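Local coordinates for protein putative 2,5-diketo-D-gluconic acid reductase B (PDB 3UP8) that probably reduces methylglyoxal to hydroxyacetone with NADPH, as an aldo/keto reductase built on a TIM barrel, at residues Q55-G60 with Q81-P86. Residues are numbered along the deposited sequence; the frame is centred on the assembly and turned at random.
Sequences QALKLG and QKSGIP
L57, in the last turn of helix 46-59, packs against S83 and I85, where helix 73-83 ends and the chain turns back toward the next strand. In the TIM barrel of this aldo/keto reductase, the contact joins the C-terminal ends of two successive outer helices, away from the predicted active site. From its base outward, L57 first sets CB against CD1 of I85 at 3.4 Å, tighter than usual for two carbons; CG is 4.1 Å from that same I85 CD1. At the fork the branches part company: CD2 stays beside I85 CD1 at 3.9 Å, while CD1 reaches S83, 3.7 Å from its CB and 3.9 Å from its OG. The I85 side chain extends toward the helix, CD1 anti to CA about the CB-CG1 bond (chi2 173°), which carries this methyl over L57 CB and to 3.5 Å from L57 O. That carbonyl also accepts a hydrogen bond from R62 NH1, and the I85 side chain also touches R62 and V90. The two apolar side chains run at a slant to each other. S83 and I85 are tied together by an ST turn across G84, whose positive phi marks the exit from the helix; G60 leaves its own helix likewise with positive phi. S83 OG, turned between the backbone N and the carbonyl carbon (chi1 73°), is also hydrogen-bonded to I80 O, one turn back, and accepts a hydrogen bond from I85 N at 3.2 Å with an N-H...O angle of 150°.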
loop_
_atom_site.group_PDB
_atom_site.type_symbol
_atom_site.label_atom_id
_atom_site.label_comp_id
_atom_site.label_asym_id
_atom_site.label_seq_id
_atom_site.Cartn_x
_atom_site.Cartn_y
_atom_site.Cartn_z
ATOM N N GLN A 55 -12.141 -11.543 9.696
ATOM C CA GLN A 55 -12.519 -12.398 8.581
ATOM C C GLN A 55 -11.442 -12.412 7.498
ATOM O O GLN A 55 -11.094 -13.473 6.984
ATOM C CB GLN A 55 -13.836 -11.935 7.988
ATOM C CG GLN A 55 -14.977 -11.869 8.987
ATOM C CD GLN A 55 -16.272 -11.501 8.307
ATOM O OE1 GLN A 55 -16.885 -10.472 8.615
ATOM N NE2 GLN A 55 -16.685 -12.328 7.342
ATOM N N ALA A 56 -10.922 -11.237 7.153
ATOM C CA ALA A 56 -9.827 -11.134 6.195
ATOM C C ALA A 56 -8.645 -12.015 6.588
ATOM O O ALA A 56 -8.057 -12.693 5.751
ATOM C CB ALA A 56 -9.392 -9.689 6.050
ATOM N N LEU A 57 -8.308 -11.999 7.871
ATOM C CA LEU A 57 -7.188 -12.769 8.388
ATOM C C LEU A 57 -7.469 -14.276 8.350
ATOM O O LEU A 57 -6.580 -15.065 8.025
ATOM C CB LEU A 57 -6.846 -12.317 9.812
ATOM C CG LEU A 57 -6.164 -10.945 9.952
ATOM C CD1 LEU A 57 -6.257 -10.463 11.395
ATOM C CD2 LEU A 57 -4.712 -10.981 9.491
ATOM N N LYS A 58 -8.706 -14.659 8.686
ATOM C CA LYS A 58 -9.153 -16.054 8.562
ATOM C C LYS A 58 -9.062 -16.514 7.129
ATOM O O LYS A 58 -8.508 -17.573 6.858
ATOM C CB LYS A 58 -10.589 -16.221 9.048
ATOM C CG LYS A 58 -10.711 -16.291 10.555
ATOM C CD LYS A 58 -12.168 -16.187 11.032
ATOM C CE LYS A 58 -12.190 -15.842 12.522
ATOM N NZ LYS A 58 -13.454 -16.240 13.202
ATOM N N LEU A 59 -9.596 -15.702 6.217
ATOM C CA LEU A 59 -9.594 -16.010 4.790
ATOM C C LEU A 59 -8.177 -16.183 4.227
ATOM O O LEU A 59 -7.977 -16.913 3.256
ATOM C CB LEU A 59 -10.385 -14.944 4.007
ATOM C CG LEU A 59 -10.346 -14.925 2.469
ATOM C CD1 LEU A 59 -11.128 -16.093 1.851
ATOM C CD2 LEU A 59 -10.854 -13.604 1.933
ATOM N N GLY A 60 -7.190 -15.532 4.840
ATOM C CA GLY A 60 -5.808 -15.693 4.376
ATOM C C GLY A 60 -4.990 -14.430 4.120
ATOM O O GLY A 60 -3.834 -14.537 3.730
ATOM N N GLN A 81 -4.518 -9.195 17.142
ATOM C CA GLN A 81 -4.288 -9.910 18.389
ATOM C C GLN A 81 -5.336 -11.010 18.641
ATOM O O GLN A 81 -4.994 -12.091 19.110
ATOM C CB GLN A 81 -4.258 -8.901 19.532
ATOM C CG GLN A 81 -4.433 -9.455 20.920
ATOM C CD GLN A 81 -4.616 -8.351 21.944
ATOM O OE1 GLN A 81 -5.506 -7.495 21.825
ATOM N NE2 GLN A 81 -3.773 -8.358 22.948
ATOM N N LYS A 82 -6.596 -10.725 18.323
ATOM C CA LYS A 82 -7.694 -11.677 18.557
ATOM C C LYS A 82 -7.780 -12.809 17.520
ATOM O O LYS A 82 -8.547 -13.768 17.697
ATOM C CB LYS A 82 -9.037 -10.946 18.657
ATOM C CG LYS A 82 -9.195 -10.111 19.924
ATOM C CD LYS A 82 -10.655 -9.746 20.177
ATOM C CE LYS A 82 -10.804 -8.781 21.350
ATOM N NZ LYS A 82 -12.233 -8.390 21.559
ATOM N N SER A 83 -6.986 -12.703 16.455
ATOM C CA SER A 83 -7.069 -13.613 15.327
ATOM C C SER A 83 -6.377 -14.946 15.583
ATOM O O SER A 83 -6.722 -15.944 14.964
ATOM C CB SER A 83 -6.484 -12.960 14.072
ATOM O OG SER A 83 -5.071 -12.894 14.162
ATOM N N GLY A 84 -5.389 -14.961 16.465
ATOM C CA GLY A 84 -4.605 -16.174 16.702
ATOM C C GLY A 84 -3.655 -16.500 15.557
ATOM O O GLY A 84 -3.275 -17.663 15.354
ATOM N N ILE A 85 -3.288 -15.473 14.794
ATOM C CA ILE A 85 -2.267 -15.611 13.771
ATOM C C ILE A 85 -0.985 -15.119 14.437
ATOM O O ILE A 85 -0.983 -14.044 15.047
ATOM C CB ILE A 85 -2.646 -14.812 12.506
ATOM C CG1 ILE A 85 -3.918 -15.408 11.895
ATOM C CG2 ILE A 85 -1.512 -14.807 11.479
ATOM C CD1 ILE A 85 -4.497 -14.622 10.752
ATOM N N PRO A 86 0.096 -15.920 14.376
ATOM C CA PRO A 86 1.314 -15.449 15.029
ATOM C C PRO A 86 1.711 -14.093 14.437
ATOM O O PRO A 86 1.436 -13.830 13.259
ATOM C CB PRO A 86 2.351 -16.530 14.691
ATOM C CG PRO A 86 1.530 -17.757 14.362
ATOM C CD PRO A 86 0.272 -17.237 13.733
#